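Side-chain contacts in Alr1585 protein (Nostoc sp., PDB 5C2I), which probably reduces hydrogen peroxide at a haem iron and oxidises dyes and related substrates in exchange, as a tetrameric DyP-type peroxidase: residues Gln194-Glu197 against Phe201-Gly204; Phe292-Pro297 against Asp302-Ala307. The protein carries 1 engineered substitution. All coordinates share one frame; numbering follows the deposited sequence.

Interaction 1: Gln194-Glu197 against Phe201-Gly204. Engineered in segment 201-204: His203 (natural residue Asp). With HEM (protoporphyrin IX containing Fe), chain E.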
loop_
_atom_site.group_PDB
_atom_site.type_symbol
_atom_site.label_atom_id
_atom_site.label_comp_id
_atom_site.label_asym_id
_atom_site.label_seq_id
_atom_site.Cartn_x
_atom_site.Cartn_y
_atom_site.Cartn_z
ATOM N N GLN A 194 12.156 8.977 0.856
ATOM C CA GLN A 194 13.470 9.457 0.487
ATOM C C GLN A 194 14.421 8.264 0.373
ATOM O O GLN A 194 14.288 7.303 1.116
ATOM C CB GLN A 194 14.024 10.446 1.524
ATOM C CG GLN A 194 13.159 11.658 1.805
ATOM C CD GLN A 194 13.682 12.410 3.007
ATOM O OE1 GLN A 194 13.665 11.900 4.126
ATOM N NE2 GLN A 194 14.188 13.616 2.775
ATOM N N ILE A 195 15.390 8.357 -0.530
ATOM C CA ILE A 195 16.424 7.331 -0.654
ATOM C C ILE A 195 17.397 7.483 0.507
ATOM O O ILE A 195 17.946 8.574 0.737
ATOM C CB ILE A 195 17.197 7.449 -1.971
ATOM C CG1 ILE A 195 16.250 7.207 -3.163
ATOM C CG2 ILE A 195 18.408 6.504 -1.999
ATOM C CD1 ILE A 195 16.889 7.447 -4.513
ATOM N N ILE A 196 17.651 6.384 1.235
ATOM C CA ILE A 196 18.494 6.447 2.405
ATOM C C ILE A 196 19.588 5.382 2.333
ATOM O O ILE A 196 19.582 4.491 1.465
ATOM C CB ILE A 196 17.706 6.290 3.731
ATOM C CG1 ILE A 196 16.889 4.967 3.743
ATOM C CG2 ILE A 196 16.780 7.479 3.931
ATOM C CD1 ILE A 196 16.410 4.548 5.109
ATOM N N GLU A 197 20.533 5.481 3.240
ATOM C CA GLU A 197 21.482 4.389 3.481
ATOM C C GLU A 197 21.061 3.765 4.828
ATOM O O GLU A 197 20.197 4.287 5.530
ATOM C CB GLU A 197 22.909 4.912 3.449
ATOM C CG GLU A 197 23.189 6.099 4.346
ATOM C CD GLU A 197 23.144 5.723 5.828
ATOM O OE1 GLU A 197 23.689 4.672 6.201
ATOM O OE2 GLU A 197 22.536 6.457 6.623
ATOM N N PHE A 201 20.034 7.820 7.047
ATOM C CA PHE A 201 20.221 9.142 6.490
ATOM C C PHE A 201 19.962 9.178 4.987
ATOM O O PHE A 201 20.408 8.316 4.233
ATOM C CB PHE A 201 21.647 9.647 6.757
ATOM C CG PHE A 201 21.953 9.839 8.227
ATOM C CD1 PHE A 201 22.212 8.737 9.032
ATOM C CD2 PHE A 201 21.936 11.090 8.795
ATOM C CE1 PHE A 201 22.504 8.895 10.378
ATOM C CE2 PHE A 201 22.187 11.263 10.164
ATOM C CZ PHE A 201 22.458 10.171 10.963
ATOM N N VAL A 202 19.267 10.202 4.552
ATOM C CA VAL A 202 19.060 10.439 3.120
ATOM C C VAL A 202 20.416 10.497 2.434
ATOM O O VAL A 202 21.374 11.072 2.974
ATOM C CB VAL A 202 18.276 11.723 2.868
ATOM C CG1 VAL A 202 18.109 11.963 1.374
ATOM C CG2 VAL A 202 16.900 11.548 3.457
ATOM N N HIS A 203 20.494 9.895 1.262
ATOM C CA HIS A 203 21.784 9.603 0.641
ATOM C C HIS A 203 21.741 9.887 -0.826
ATOM O O HIS A 203 20.749 9.546 -1.498
ATOM C CB HIS A 203 22.138 8.141 0.905
ATOM C CG HIS A 203 23.590 7.836 0.728
ATOM N ND1 HIS A 203 24.029 6.740 0.042
ATOM C CD2 HIS A 203 24.699 8.484 1.131
ATOM C CE1 HIS A 203 25.354 6.705 0.059
ATOM N NE2 HIS A 203 25.781 7.761 0.696
ATOM N N GLY A 204 22.832 10.473 -1.336
ATOM C CA GLY A 204 22.936 10.848 -2.738
ATOM C C GLY A 204 22.562 12.286 -2.994
ATOM O O GLY A 204 22.346 12.656 -4.138
HETATM C CHA HEM E . 27.755 12.300 1.481
HETATM C CHB HEM E . 26.726 8.311 3.988
HETATM C CHC HEM E . 30.838 6.294 2.425
HETATM C CHD HEM E . 31.943 10.387 0.144
HETATM C C1A HEM E . 27.123 11.396 2.320
HETATM C C2A HEM E . 25.904 11.640 3.019
HETATM C C3A HEM E . 25.621 10.520 3.719
HETATM C C4A HEM E . 26.640 9.585 3.434
HETATM C CMA HEM E . 24.425 10.255 4.594
HETATM C CAA HEM E . 25.052 12.916 2.998
HETATM C CBA HEM E . 23.991 13.047 1.903
HETATM C CGA HEM E . 24.668 13.018 0.561
HETATM O O1A HEM E . 25.177 14.056 0.044
HETATM O O2A HEM E . 24.727 11.942 -0.037
HETATM C C1B HEM E . 27.755 7.408 3.725
HETATM C C2B HEM E . 27.799 6.065 4.239
HETATM C C3B HEM E . 28.902 5.493 3.780
HETATM C C4B HEM E . 29.592 6.534 3.014
HETATM C CMB HEM E . 26.751 5.448 5.096
HETATM C CAB HEM E . 29.429 4.113 3.922
HETATM C CBB HEM E . 28.661 3.039 4.179
HETATM C C1C HEM E . 31.547 7.260 1.693
HETATM C C2C HEM E . 32.837 7.137 1.219
HETATM C C3C HEM E . 33.154 8.315 0.593
HETATM C C4C HEM E . 32.024 9.137 0.675
HETATM C CMC HEM E . 33.735 5.937 1.296
HETATM C CAC HEM E . 34.407 8.731 -0.036
HETATM C CBC HEM E . 35.629 8.363 0.259
HETATM C C1D HEM E . 30.795 11.171 0.257
HETATM C C2D HEM E . 30.709 12.473 -0.396
HETATM C C3D HEM E . 29.574 13.029 0.007
HETATM C C4D HEM E . 28.948 12.011 0.878
HETATM C CMD HEM E . 31.714 13.118 -1.336
HETATM C CAD HEM E . 29.033 14.359 -0.435
HETATM C CBD HEM E . 29.554 15.536 0.397
HETATM C CGD HEM E . 28.997 16.813 -0.141
HETATM O O1D HEM E . 28.397 17.527 0.658
HETATM O O2D HEM E . 29.133 17.168 -1.362
HETATM N NA HEM E . 27.604 10.162 2.643
HETATM N NB HEM E . 28.858 7.644 3.087
HETATM N NC HEM E . 31.081 8.519 1.448
HETATM N ND HEM E . 29.760 10.959 1.073
HETATM FE FE HEM E . 29.341 9.365 2.073
HETATM O O HOH W 1 28.433 8.293 0.204
#
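Glu197 and Phe201 lie side by side, and the carboxylate turns back on the backbone beyond it: Phe201 N donates to Glu197 OE2 at 2.9 Å, on the anti side and 28° out of the carboxylate plane. CG sits between the backbone N and the carbonyl carbon (chi1 52°) and the chain bends at chi2 (69°), bringing OE2 to the edge of the Phe201 ring. OE1 accepts from Phe199 N and Gln261 NE2, fixing the carboxylate's rotation. A leucine in place of Glu197 would probably leave Phe201 N, Phe199 N and Gln261 NE2 without their carboxylate acceptors. Backbone bonds Glu197 N to Phe201 O (3.0 Å) and His203 N to Ile195 O (2.9 Å) flank the single antiparallel bridge of Ile196 with Val202. Val202 CG2 presses on the carboxamide of Gln194, 3.3 Å from OE1, which accepts from Asn190 ND2. The engineered His203 takes Glu197 CB over one imidazole face, a CH-pi contact, while NE2 is hydrogen-bonded (2.7 Å) to the water on the haem iron. Gly204 N donates to haem O2A at 2.7 Å. Segment 201-204 holds most of the distal GXXDG motif of DyP-type peroxidases, its aspartate here replaced by histidine.

Interaction 2: Phe292-Pro297 against Asp302-Ala307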
loop_
_atom_site.group_PDB
_atom_site.type_symbol
_atom_site.label_atom_id
_atom_site.label_comp_id
_atom_site.label_asym_id
_atom_site.label_seq_id
_atom_site.Cartn_x
_atom_site.Cartn_y
_atom_site.Cartn_z
ATOM N N PHE A 292 21.045 15.989 9.262
ATOM C CA PHE A 292 20.014 15.174 9.896
ATOM C C PHE A 292 19.600 14.059 8.979
ATOM O O PHE A 292 19.917 14.077 7.788
ATOM C CB PHE A 292 18.815 16.037 10.258
ATOM C CG PHE A 292 19.077 16.935 11.431
ATOM C CD1 PHE A 292 19.652 18.192 11.256
ATOM C CD2 PHE A 292 18.788 16.521 12.723
ATOM C CE1 PHE A 292 19.929 19.021 12.343
ATOM C CE2 PHE A 292 19.061 17.343 13.800
ATOM C CZ PHE A 292 19.631 18.594 13.606
ATOM N N ALA A 293 18.900 13.081 9.548
ATOM C CA ALA A 293 18.396 11.936 8.799
ATOM C C ALA A 293 17.645 12.373 7.541
ATOM O O ALA A 293 17.805 11.757 6.498
ATOM C CB ALA A 293 17.536 11.040 9.683
ATOM N N ASP A 294 16.855 13.449 7.639
ATOM C CA ASP A 294 16.048 13.892 6.490
ATOM C C ASP A 294 16.843 14.641 5.431
ATOM O O ASP A 294 16.304 14.963 4.378
ATOM C CB ASP A 294 14.815 14.731 6.926
ATOM C CG ASP A 294 15.204 16.040 7.614
ATOM O OD1 ASP A 294 15.964 16.797 7.022
ATOM O OD2 ASP A 294 14.688 16.349 8.683
ATOM N N GLY A 295 18.110 14.939 5.722
ATOM C CA GLY A 295 18.936 15.718 4.829
ATOM C C GLY A 295 19.251 17.150 5.229
ATOM O O GLY A 295 20.109 17.790 4.600
ATOM N N THR A 296 18.576 17.679 6.270
ATOM C CA THR A 296 18.800 19.019 6.735
ATOM C C THR A 296 20.299 19.222 7.091
ATOM O O THR A 296 20.813 18.529 7.967
ATOM C CB THR A 296 17.931 19.338 8.000
ATOM O OG1 THR A 296 16.529 19.209 7.673
ATOM C CG2 THR A 296 18.182 20.755 8.482
ATOM N N PRO A 297 20.969 20.219 6.477
ATOM C CA PRO A 297 22.384 20.443 6.824
ATOM C C PRO A 297 22.554 21.011 8.228
ATOM O O PRO A 297 21.873 21.981 8.601
ATOM C CB PRO A 297 22.845 21.490 5.793
ATOM C CG PRO A 297 21.866 21.348 4.661
ATOM C CD PRO A 297 20.552 21.036 5.337
ATOM N N ASP A 302 20.004 23.449 13.931
ATOM C CA ASP A 302 20.131 22.486 15.024
ATOM C C ASP A 302 18.912 21.586 15.195
ATOM O O ASP A 302 18.838 20.790 16.135
ATOM C CB ASP A 302 20.473 23.196 16.359
ATOM C CG ASP A 302 19.341 24.018 16.941
ATOM O OD1 ASP A 302 18.358 24.381 16.267
ATOM O OD2 ASP A 302 19.448 24.311 18.137
ATOM N N ILE A 303 17.969 21.687 14.264
ATOM C CA ILE A 303 16.790 20.818 14.243
ATOM C C ILE A 303 16.533 20.317 12.838
ATOM O O ILE A 303 16.878 20.992 11.831
ATOM C CB ILE A 303 15.522 21.535 14.781
ATOM C CG1 ILE A 303 15.168 22.770 13.936
ATOM C CG2 ILE A 303 15.724 21.932 16.259
ATOM C CD1 ILE A 303 13.767 23.324 14.196
ATOM N N PRO A 304 15.953 19.126 12.739
ATOM C CA PRO A 304 15.543 18.682 11.423
ATOM C C PRO A 304 14.387 19.509 10.859
ATOM O O PRO A 304 13.568 20.042 11.621
ATOM C CB PRO A 304 15.068 17.247 11.667
ATOM C CG PRO A 304 14.600 17.261 13.053
ATOM C CD PRO A 304 15.437 18.251 13.810
ATOM N N THR A 305 14.353 19.661 9.548
ATOM C CA THR A 305 13.280 20.432 8.904
ATOM C C THR A 305 12.340 19.545 8.104
ATOM O O THR A 305 11.281 20.019 7.691
ATOM C CB THR A 305 13.804 21.571 8.006
ATOM O OG1 THR A 305 14.575 21.053 6.921
ATOM C CG2 THR A 305 14.641 22.527 8.797
ATOM N N TYR A 306 12.719 18.279 7.914
ATOM C CA TYR A 306 11.845 17.277 7.305
ATOM C C TYR A 306 11.471 17.565 5.852
ATOM O O TYR A 306 10.449 17.081 5.402
ATOM C CB TYR A 306 10.574 17.003 8.139
ATOM C CG TYR A 306 10.924 16.531 9.543
ATOM C CD1 TYR A 306 11.508 15.267 9.750
ATOM C CD2 TYR A 306 10.708 17.351 10.639
ATOM C CE1 TYR A 306 11.843 14.840 11.031
ATOM C CE2 TYR A 306 11.022 16.919 11.911
ATOM C CZ TYR A 306 11.616 15.658 12.089
ATOM O OH TYR A 306 11.940 15.231 13.381
ATOM N N ALA A 307 12.258 18.362 5.132
ATOM C CA ALA A 307 11.992 18.569 3.703
ATOM C C ALA A 307 12.306 17.308 2.921
ATOM O O ALA A 307 13.427 16.750 3.004
ATOM C CB ALA A 307 12.779 19.767 3.147
HETATM O O HOH W 2 15.412 18.084 4.548
#
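Thr296 OG1 is gripped from across the contact by two groups of one residue: Thr305 N donates to it at 2.9 Å and Thr305 OG1 at 2.8 Å. Thr296 OG1 in turn donates to Asp294 OD1 at 2.6 Å, on the syn lone pair, while Thr296 N donates to that oxygen nearly along its C-O axis. The latter bond closes an Asx turn, built onto a type I beta turn from Phe292 to Gly295. Asp294 holds this position with CG between its backbone N and carbonyl carbon (chi1 64°), which folds the carboxylate back over the turn and directs OD2 across to the facing segment 302-307. There Tyr306 N makes a weak hydrogen bond to Asp294 OD2, and Pro304 CB lies against the same oxygen. A water lies within hydrogen-bonding distance of Asp294 OD1 and Ala307 O and probably links the two segments, though it may have other acceptors. The outer side of 302-307 faces the second subunit, where Asp302 forms a salt bridge with its Lys212 and Tyr306 a cation-pi contact with its Arg84. Phe292 meets the other end of the segment with one ring face: Pro304 N lies over its centre, Ile303 C nearer the rim, and Pro304 CD makes a CH-pi contact 4.2 Å from the centroid, 28° off the ring normal.

Overall arrangement
Along the chain, strand 177-189 leads into the short edge strand 195-196, and interaction 1 closes the tight turn that follows it, three residues long, before the path runs on to helix 212-221. Far later, after helix 281-289, interaction 2 closes a second short loop, with four residues between its segments. The two follow in series, neither nesting nor crossing, yet they touch in space, their centres 12 Å apart: Val202 N probably bonds Ala293 O, and Gln194 NE2 probably bonds Asp294 O. The edge of the first five-stranded sheet and the haem pocket are thereby tied to the C-terminal family region, whose 302-307 loop reaches the second subunit.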